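Local coordinates for beta-lactamase-related domain-containing protein (Bacteroides dorei DSM 17855, PDB 5TGF), which has no established function but belongs to the beta-lactamase family, is probably a hydrolase of that kind, and binds calcium, at residues Y25-A30 and H309-A314; G180-H185 and L207-R212; W270-D275 and S285-A290. All coordinates share one frame; numbering follows the deposited sequence.

Contact 1: residues Y25-A30 and H309-A314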
loop_
_atom_site.group_PDB
_atom_site.type_symbol
_atom_site.label_atom_id
_atom_site.label_comp_id
_atom_site.label_asym_id
_atom_site.label_seq_id
_atom_site.Cartn_x
_atom_site.Cartn_y
_atom_site.Cartn_z
ATOM N N TYR A 25 -16.572 12.851 10.846
ATOM C CA TYR A 25 -16.057 11.626 10.242
ATOM C C TYR A 25 -14.669 11.258 10.785
ATOM O O TYR A 25 -14.356 10.076 10.909
ATOM C CB TYR A 25 -15.946 11.747 8.738
ATOM C CG TYR A 25 -17.203 12.099 7.959
ATOM C CD1 TYR A 25 -18.455 11.731 8.385
ATOM C CD2 TYR A 25 -17.081 12.711 6.722
ATOM C CE1 TYR A 25 -19.577 12.003 7.604
ATOM C CE2 TYR A 25 -18.187 13.031 5.972
ATOM C CZ TYR A 25 -19.424 12.635 6.401
ATOM O OH TYR A 25 -20.496 12.964 5.613
ATOM N N TYR A 26 -13.807 12.264 10.960
ATOM C CA TYR A 26 -12.510 12.100 11.624
ATOM C C TYR A 26 -12.354 13.059 12.829
ATOM O O TYR A 26 -12.900 14.165 12.786
ATOM C CB TYR A 26 -11.378 12.430 10.646
ATOM C CG TYR A 26 -11.422 11.654 9.359
ATOM C CD1 TYR A 26 -11.045 10.324 9.329
ATOM C CD2 TYR A 26 -11.764 12.267 8.163
ATOM C CE1 TYR A 26 -11.023 9.604 8.138
ATOM C CE2 TYR A 26 -11.766 11.560 6.971
ATOM C CZ TYR A 26 -11.423 10.224 6.962
ATOM O OH TYR A 26 -11.396 9.541 5.749
ATOM N N PRO A 27 -11.571 12.667 13.858
ATOM C CA PRO A 27 -11.280 13.595 14.963
ATOM C C PRO A 27 -10.156 14.574 14.611
ATOM O O PRO A 27 -9.995 15.601 15.260
ATOM C CB PRO A 27 -10.852 12.656 16.102
ATOM C CG PRO A 27 -10.325 11.438 15.432
ATOM C CD PRO A 27 -11.046 11.316 14.125
ATOM N N GLY A 28 -9.392 14.253 13.579
ATOM C CA GLY A 28 -8.226 15.013 13.190
ATOM C C GLY A 28 -7.687 14.411 11.905
ATOM O O GLY A 28 -8.142 13.358 11.470
ATOM N N GLY A 29 -6.697 15.062 11.321
ATOM C CA GLY A 29 -6.066 14.587 10.106
ATOM C C GLY A 29 -4.932 15.491 9.714
ATOM O O GLY A 29 -4.778 16.586 10.280
ATOM N N ALA A 30 -4.177 15.101 8.696
ATOM C CA ALA A 30 -3.144 15.986 8.177
ATOM C C ALA A 30 -2.876 15.651 6.724
ATOM O O ALA A 30 -2.977 14.486 6.315
ATOM C CB ALA A 30 -1.846 15.872 8.980
ATOM N N HIS A 309 -7.854 8.587 10.563
ATOM C CA HIS A 309 -8.487 7.298 10.887
ATOM C C HIS A 309 -9.963 7.565 11.180
ATOM O O HIS A 309 -10.318 8.226 12.145
ATOM C CB HIS A 309 -7.803 6.584 12.060
ATOM C CG HIS A 309 -8.227 5.152 12.225
ATOM N ND1 HIS A 309 -9.539 4.783 12.462
ATOM C CD2 HIS A 309 -7.533 3.996 12.108
ATOM C CE1 HIS A 309 -9.622 3.459 12.492
ATOM N NE2 HIS A 309 -8.428 2.963 12.262
ATOM N N VAL A 310 -10.825 7.043 10.329
ATOM C CA VAL A 310 -12.292 7.260 10.446
ATOM C C VAL A 310 -12.780 6.819 11.824
ATOM O O VAL A 310 -12.226 5.885 12.458
ATOM C CB VAL A 310 -13.048 6.524 9.283
ATOM C CG1 VAL A 310 -13.073 5.016 9.553
ATOM C CG2 VAL A 310 -14.457 7.062 9.064
ATOM N N GLN A 311 -13.777 7.531 12.326
ATOM C CA GLN A 311 -14.520 7.044 13.494
ATOM C C GLN A 311 -15.846 6.506 13.034
ATOM O O GLN A 311 -16.494 7.095 12.169
ATOM C CB GLN A 311 -14.668 8.068 14.633
ATOM C CG GLN A 311 -15.209 9.453 14.339
ATOM C CD GLN A 311 -14.687 10.540 15.335
ATOM O OE1 GLN A 311 -14.152 10.233 16.427
ATOM N NE2 GLN A 311 -14.849 11.826 14.955
ATOM N N GLY A 312 -16.185 5.332 13.544
ATOM C CA GLY A 312 -17.386 4.629 13.130
ATOM C C GLY A 312 -17.117 3.841 11.873
ATOM O O GLY A 312 -15.986 3.474 11.591
ATOM N N GLU A 313 -18.180 3.519 11.159
ATOM C CA GLU A 313 -18.058 2.764 9.928
ATOM C C GLU A 313 -17.438 3.629 8.851
ATOM O O GLU A 313 -17.694 4.837 8.763
ATOM C CB GLU A 313 -19.421 2.234 9.454
ATOM C CG GLU A 313 -19.964 1.170 10.384
ATOM C CD GLU A 313 -21.259 0.574 9.885
ATOM O OE1 GLU A 313 -21.206 -0.373 9.070
ATOM O OE2 GLU A 313 -22.313 1.091 10.285
ATOM N N ALA A 314 -16.670 2.963 8.006
ATOM C CA ALA A 314 -16.013 3.582 6.896
ATOM C C ALA A 314 -17.030 4.122 5.884
ATOM O O ALA A 314 -16.781 5.134 5.251
ATOM C CB ALA A 314 -15.090 2.560 6.233
HETATM O O HOH W 1 -8.215 10.748 12.460
#

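Contact 2: residues G180-H185 and L207-R212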
loop_
_atom_site.group_PDB
_atom_site.type_symbol
_atom_site.label_atom_id
_atom_site.label_comp_id
_atom_site.label_asym_id
_atom_site.label_seq_id
_atom_site.Cartn_x
_atom_site.Cartn_y
_atom_site.Cartn_z
ATOM N N GLY A 180 15.146 8.292 7.230
ATOM C CA GLY A 180 14.860 9.086 8.397
ATOM C C GLY A 180 13.406 9.037 8.856
ATOM O O GLY A 180 12.904 9.994 9.457
HETATM N N MSE A 181 12.726 7.918 8.580
HETATM C CA MSE A 181 11.397 7.681 9.118
HETATM C C MSE A 181 11.585 7.219 10.564
HETATM O O MSE A 181 12.114 6.144 10.793
HETATM C CB MSE A 181 10.662 6.617 8.301
HETATM C CG MSE A 181 10.335 7.088 6.871
HETATM SE SE MSE A 181 9.816 5.492 5.825
HETATM C CE MSE A 181 7.991 5.236 6.479
ATOM N N THR A 182 11.171 8.004 11.539
ATOM C CA THR A 182 11.500 7.646 12.943
ATOM C C THR A 182 10.354 7.207 13.809
ATOM O O THR A 182 10.579 6.836 14.973
ATOM C CB THR A 182 12.212 8.800 13.663
ATOM O OG1 THR A 182 11.411 9.965 13.565
ATOM C CG2 THR A 182 13.595 9.018 13.015
ATOM N N HIS A 183 9.133 7.220 13.289
ATOM C CA HIS A 183 7.991 6.833 14.092
ATOM C C HIS A 183 7.102 5.817 13.367
ATOM O O HIS A 183 5.892 5.877 13.499
ATOM C CB HIS A 183 7.164 8.086 14.436
ATOM C CG HIS A 183 7.915 9.102 15.235
ATOM N ND1 HIS A 183 8.411 10.262 14.683
ATOM C CD2 HIS A 183 8.290 9.116 16.538
ATOM C CE1 HIS A 183 9.052 10.953 15.613
ATOM N NE2 HIS A 183 9.010 10.270 16.740
ATOM N N SER A 184 7.688 4.947 12.556
ATOM C CA SER A 184 6.923 3.963 11.811
ATOM C C SER A 184 7.233 2.533 12.231
ATOM O O SER A 184 8.374 2.220 12.570
ATOM C CB SER A 184 7.174 4.123 10.315
ATOM O OG SER A 184 6.721 5.382 9.878
ATOM N N HIS A 185 6.234 1.649 12.178
ATOM C CA HIS A 185 6.465 0.207 12.368
ATOM C C HIS A 185 5.274 -0.623 11.880
ATOM O O HIS A 185 4.132 -0.151 11.924
ATOM C CB HIS A 185 6.728 -0.145 13.830
ATOM C CG HIS A 185 5.782 0.475 14.796
ATOM N ND1 HIS A 185 4.518 -0.023 15.026
ATOM C CD2 HIS A 185 5.901 1.572 15.577
ATOM C CE1 HIS A 185 3.912 0.721 15.930
ATOM N NE2 HIS A 185 4.707 1.724 16.244
ATOM N N LEU A 207 2.412 11.483 9.084
ATOM C CA LEU A 207 2.489 12.257 7.863
ATOM C C LEU A 207 3.946 12.486 7.443
ATOM O O LEU A 207 4.283 12.227 6.274
ATOM C CB LEU A 207 1.805 13.604 8.018
ATOM C CG LEU A 207 1.906 14.534 6.793
ATOM C CD1 LEU A 207 1.110 13.941 5.634
ATOM C CD2 LEU A 207 1.474 15.960 7.094
ATOM N N ASN A 208 4.807 12.901 8.392
ATOM C CA ASN A 208 6.191 13.246 8.067
ATOM C C ASN A 208 6.966 12.020 7.606
ATOM O O ASN A 208 7.680 12.095 6.622
ATOM C CB ASN A 208 6.901 13.926 9.255
ATOM C CG ASN A 208 6.364 15.323 9.536
ATOM O OD1 ASN A 208 5.760 15.962 8.663
ATOM N ND2 ASN A 208 6.527 15.787 10.783
ATOM N N ASP A 209 6.767 10.877 8.267
ATOM C CA ASP A 209 7.423 9.646 7.860
ATOM C C ASP A 209 7.004 9.220 6.457
ATOM O O ASP A 209 7.853 8.910 5.622
ATOM C CB ASP A 209 7.147 8.522 8.845
ATOM C CG ASP A 209 8.050 8.573 10.056
ATOM O OD1 ASP A 209 8.798 9.584 10.250
ATOM O OD2 ASP A 209 8.012 7.578 10.801
ATOM N N TYR A 210 5.699 9.169 6.184
ATOM C CA TYR A 210 5.254 8.577 4.926
ATOM C C TYR A 210 5.577 9.485 3.726
ATOM O O TYR A 210 5.847 9.012 2.626
ATOM C CB TYR A 210 3.731 8.277 4.979
ATOM C CG TYR A 210 3.277 7.184 4.046
ATOM C CD1 TYR A 210 3.149 7.415 2.682
ATOM C CD2 TYR A 210 2.916 5.927 4.523
ATOM C CE1 TYR A 210 2.677 6.437 1.830
ATOM C CE2 TYR A 210 2.504 4.925 3.656
ATOM C CZ TYR A 210 2.390 5.179 2.319
ATOM O OH TYR A 210 2.015 4.180 1.455
ATOM N N ILE A 211 5.587 10.792 3.952
ATOM C CA ILE A 211 6.019 11.726 2.908
ATOM C C ILE A 211 7.475 11.445 2.484
ATOM O O ILE A 211 7.801 11.579 1.317
ATOM C CB ILE A 211 5.809 13.193 3.387
ATOM C CG1 ILE A 211 4.336 13.599 3.196
ATOM C CG2 ILE A 211 6.659 14.192 2.606
ATOM C CD1 ILE A 211 3.917 13.791 1.729
ATOM N N ARG A 212 8.345 11.083 3.429
ATOM C CA ARG A 212 9.731 10.707 3.075
ATOM C C ARG A 212 9.789 9.499 2.173
ATOM O O ARG A 212 10.574 9.467 1.193
ATOM C CB ARG A 212 10.612 10.466 4.319
ATOM C CG ARG A 212 10.780 11.686 5.214
ATOM C CD ARG A 212 11.255 11.278 6.599
ATOM N NE ARG A 212 11.501 12.454 7.416
ATOM C CZ ARG A 212 12.673 13.055 7.531
ATOM N NH1 ARG A 212 13.740 12.555 6.950
ATOM N NH2 ARG A 212 12.775 14.146 8.252
HETATM O O HOH W 2 7.108 11.582 12.305
#

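Contact 3: residues W270-D275 and S285-A290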
loop_
_atom_site.group_PDB
_atom_site.type_symbol
_atom_site.label_atom_id
_atom_site.label_comp_id
_atom_site.label_asym_id
_atom_site.label_seq_id
_atom_site.Cartn_x
_atom_site.Cartn_y
_atom_site.Cartn_z
ATOM N N TRP A 270 -2.105 0.271 -6.112
ATOM C CA TRP A 270 -3.095 0.382 -7.180
ATOM C C TRP A 270 -2.579 1.271 -8.295
ATOM O O TRP A 270 -1.991 2.360 -8.054
ATOM C CB TRP A 270 -4.429 0.987 -6.666
ATOM C CG TRP A 270 -5.138 0.186 -5.596
ATOM C CD1 TRP A 270 -4.991 0.305 -4.231
ATOM C CD2 TRP A 270 -6.135 -0.812 -5.795
ATOM N NE1 TRP A 270 -5.770 -0.619 -3.594
ATOM C CE2 TRP A 270 -6.488 -1.310 -4.531
ATOM C CE3 TRP A 270 -6.689 -1.418 -6.942
ATOM C CZ2 TRP A 270 -7.395 -2.354 -4.368
ATOM C CZ3 TRP A 270 -7.628 -2.445 -6.764
ATOM C CH2 TRP A 270 -7.966 -2.896 -5.508
ATOM N N ARG A 271 -2.825 0.815 -9.513
ATOM C CA ARG A 271 -2.665 1.590 -10.727
ATOM C C ARG A 271 -3.964 2.311 -11.065
ATOM O O ARG A 271 -4.850 1.756 -11.689
ATOM C CB ARG A 271 -2.201 0.664 -11.852
ATOM C CG ARG A 271 -0.833 0.023 -11.583
ATOM C CD ARG A 271 -0.401 -1.055 -12.583
ATOM N NE ARG A 271 -0.935 -0.886 -13.941
ATOM C CZ ARG A 271 -0.272 -0.500 -15.025
ATOM N NH1 ARG A 271 0.988 -0.094 -14.994
ATOM N NH2 ARG A 271 -0.926 -0.461 -16.153
ATOM N N GLU A 272 -4.156 3.493 -10.483
ATOM C CA GLU A 272 -5.462 4.162 -10.538
ATOM C C GLU A 272 -5.731 4.760 -11.932
ATOM O O GLU A 272 -6.843 4.665 -12.435
ATOM C CB GLU A 272 -5.573 5.285 -9.509
ATOM C CG GLU A 272 -5.584 4.804 -8.068
ATOM C CD GLU A 272 -5.908 5.921 -7.078
ATOM O OE1 GLU A 272 -5.622 7.091 -7.365
ATOM O OE2 GLU A 272 -6.363 5.601 -5.977
ATOM N N LEU A 273 -4.732 5.399 -12.537
ATOM C CA LEU A 273 -4.905 5.963 -13.886
ATOM C C LEU A 273 -3.775 5.441 -14.773
ATOM O O LEU A 273 -2.569 5.518 -14.406
ATOM C CB LEU A 273 -4.860 7.492 -13.849
ATOM C CG LEU A 273 -5.812 8.201 -12.906
ATOM C CD1 LEU A 273 -5.527 9.712 -12.874
ATOM C CD2 LEU A 273 -7.237 7.919 -13.349
ATOM N N VAL A 274 -4.159 5.014 -15.982
ATOM C CA VAL A 274 -3.228 4.344 -16.876
ATOM C C VAL A 274 -3.347 4.911 -18.278
ATOM O O VAL A 274 -4.443 5.268 -18.730
ATOM C CB VAL A 274 -3.490 2.816 -16.862
ATOM C CG1 VAL A 274 -2.653 2.093 -17.883
ATOM C CG2 VAL A 274 -3.157 2.229 -15.492
ATOM N N ASP A 275 -2.196 5.087 -18.919
ATOM C CA ASP A 275 -2.162 5.463 -20.346
ATOM C C ASP A 275 -2.230 4.180 -21.211
ATOM O O ASP A 275 -1.292 3.381 -21.204
ATOM C CB ASP A 275 -0.892 6.258 -20.640
ATOM C CG ASP A 275 -0.748 6.615 -22.120
ATOM O OD1 ASP A 275 -1.601 7.354 -22.630
ATOM O OD2 ASP A 275 0.185 6.093 -22.778
ATOM N N SER A 285 -1.508 4.624 -6.071
ATOM C CA SER A 285 -1.919 4.854 -4.698
ATOM C C SER A 285 -1.946 3.576 -3.891
ATOM O O SER A 285 -1.822 2.462 -4.433
ATOM C CB SER A 285 -3.316 5.454 -4.692
ATOM O OG SER A 285 -4.236 4.401 -4.961
ATOM N N SER A 286 -2.100 3.736 -2.570
ATOM C CA SER A 286 -2.335 2.611 -1.652
ATOM C C SER A 286 -3.314 3.027 -0.511
ATOM O O SER A 286 -2.906 3.194 0.642
ATOM C CB SER A 286 -1.014 2.102 -1.094
ATOM O OG SER A 286 -1.145 0.783 -0.542
ATOM N N PRO A 287 -4.621 3.209 -0.830
ATOM C CA PRO A 287 -5.545 3.684 0.188
ATOM C C PRO A 287 -5.791 2.647 1.267
ATOM O O PRO A 287 -5.776 1.464 0.983
ATOM C CB PRO A 287 -6.848 3.940 -0.580
ATOM C CG PRO A 287 -6.482 3.842 -2.013
ATOM C CD PRO A 287 -5.307 2.912 -2.088
ATOM N N GLY A 288 -6.036 3.099 2.487
ATOM C CA GLY A 288 -6.494 2.212 3.567
ATOM C C GLY A 288 -7.967 2.437 3.839
ATOM O O GLY A 288 -8.480 3.501 3.548
ATOM N N TRP A 289 -8.618 1.458 4.446
ATOM C CA TRP A 289 -10.059 1.496 4.637
ATOM C C TRP A 289 -10.497 2.696 5.493
ATOM O O TRP A 289 -11.639 3.150 5.374
ATOM C CB TRP A 289 -10.588 0.197 5.261
ATOM C CG TRP A 289 -10.118 -0.055 6.692
ATOM C CD1 TRP A 289 -8.992 -0.745 7.046
ATOM C CD2 TRP A 289 -10.749 0.321 7.921
ATOM N NE1 TRP A 289 -8.846 -0.762 8.390
ATOM C CE2 TRP A 289 -9.923 -0.156 8.969
ATOM C CE3 TRP A 289 -11.899 1.039 8.251
ATOM C CZ2 TRP A 289 -10.208 0.073 10.313
ATOM C CZ3 TRP A 289 -12.205 1.241 9.612
ATOM C CH2 TRP A 289 -11.359 0.756 10.613
ATOM N N ALA A 290 -9.620 3.136 6.415
ATOM C CA ALA A 290 -9.965 4.139 7.416
ATOM C C ALA A 290 -9.596 5.564 7.025
ATOM O O ALA A 290 -9.740 6.498 7.851
ATOM C CB ALA A 290 -9.331 3.782 8.773
HETATM O O HOH W 3 -5.226 -0.748 -0.755
#

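Contact 1: residues Y25-A30 and H309-A314
Beside the entry to strand 28-35 of the antiparallel sheet, Y25, Y26 and P27 meet V310 and Q311, which lie in the loop that follows the neighbouring strand 302-307. One direct backbone bond ties them: Q311 N donates to Y25 O over 3.0 Å, almost straight at 173°. V310 CA adds a CA-H...O contact to the same oxygen. Further along, water 1 donates to G28 O (2.8 Å) and accepts from H309 N (2.9 Å), joining two backbones that do not bond directly there. The Y26 ring presents an edge to the loop, with CE1 3.4 Å from V310 N and 3.9 Å from V310 CB; Y26 CG stands anti to its own carbonyl carbon (chi1 -55°), which swings the ring back although CB points away. The side chains of P27 and Q311 lie alongside each other, running opposite ways, P27 CD lying 3.9 Å from Q311 CD. Glutamine suits this place, since its methylenes lie along the chain while NE2 bonds to G24 O. H309 ND1 donates to V310 O, 2.9 Å away. Polar backbone atoms are thus met by a straight bond, a water and an imidazole, while apolar contact is left to a ring edge and two aliphatic surfaces.

Contact 2: residues G180-H185 and L207-R212
D209 directs its CB at the loop 180-185 and offers its carboxylate to three successive residues there. OD2 is gripped twice: H183 N reaches its syn lone pair at 2.8 Å, and S184 OG donates to the anti lone pair at 2.7 Å. T182 N meets OD1 on the syn side at 3.1 Å, but 33° out of the carboxylate plane. Three donors, two of them backbone amides, hold the group's rotation and would probably favour its charged form; the short aspartate side chain, reaching out from the helix, can accept all three donors of the loop. Water 2 adds a weak bond to OD1 and is hydrogen-bonded to H183 ND1, while S184 OG is bonded to T205 OG1 as well. The loop begins where helix 167-179 ends: G180 takes the positive phi (71°) of a Schellman motif, a conformation easy for glycine, and the chain then runs beside the opening turn of helix 207-218. Alongside D209 lies selenomethionine M181, whose CB rests 3.7 Å from D209 CG and whose CG comes 3.3 Å from D209 O. With M181 CG anti to its own carbonyl carbon (chi1 -67°), the chain runs past D209 O, and the bend at chi3 brings CE back beside that oxygen, while the side chain also packs on F171 and A176 of helix 167-179. Near one helical turn beyond D209, R212 extends from CG to NE and lays one guanidinium face over G180 O, 3.5 Å from R212 NE but at an angle unsuited to a hydrogen bond; R212 NH1 bonds instead to L179 O at the end of helix 167-179.

Contact 3: residues W270-D275 and S285-A290
W270 and S285 face each other as an antiparallel hydrogen-bonded pair, joining edge strand 270-274 to the end of strand 281-285. Both bonds of the pair are made: W270 N donates to S285 O over 2.8 Å, and S285 N returns one to W270 O over 3.0 Å. The two side chains stand on the same face of the sheet. From W270, CB lies 3.8 Å from S285 OG. CG, anti to the carbonyl carbon (chi1 -62°), sends the indole along the partner chain, its edge near S285 O and S286 CA. CD1 makes the apolar contact, 3.4 Å from P287 CD, the proline side chain lying roughly perpendicular to that of W270. At the polar tip, NE1 donates to water 3 in the ring plane at 2.9 Å, and that water donates in turn to P287 O, also at 2.9 Å. Proline suits this buried place, having no N-H to satisfy and an apolar CD to set against CD1. Two residues on from W270, E272 has an extended chain that places OE2 2.6 Å from S285 OG, the hydroxyl donating from above the carboxylate plane (71° out of it). Y252 OH also bonds to OE2, and Y293 OH and Q283 NE2 bond to OE1. A classic beta bulge sets E272 and L273 opposite the single residue Q283. The W270 side chain touches the residues of a possible SxxK motif, where a nucleophilic serine would be expected in this family, and S286 OG bonds to S58 O. A glycerol, probably from the crystallisation liquor, lies about 3 Å from the W270 side chain. The buried carboxylate and the indole N-H both have partners, and strand pairing and water help position W270 beside what is probably the active-site pocket.

In the fold
The three contacts lie about 19 to 20 Å apart, centre to centre. Contact 1 joins the chain's early and late parts, 279 residues apart, and the other two fall in the interval between: contact 2 comes first, then contact 3. Contacts 1 and 3 both reach the six-stranded sheet, near strands 28-35 and 302-307 and at its edge strand 270-274 respectively; they meet where V310 N lies 2.8 Å from A290 O, a probable hydrogen bond. Contact 2 sets the loop after helix 167-179 on the start of helix 207-218, which packs on the same sheet, bringing L207 CD2 within 3.8 Å of A30 CB. Contact 1 thus touches both others, whereas contacts 2 and 3 stay about 4 Å apart at their nearest atoms.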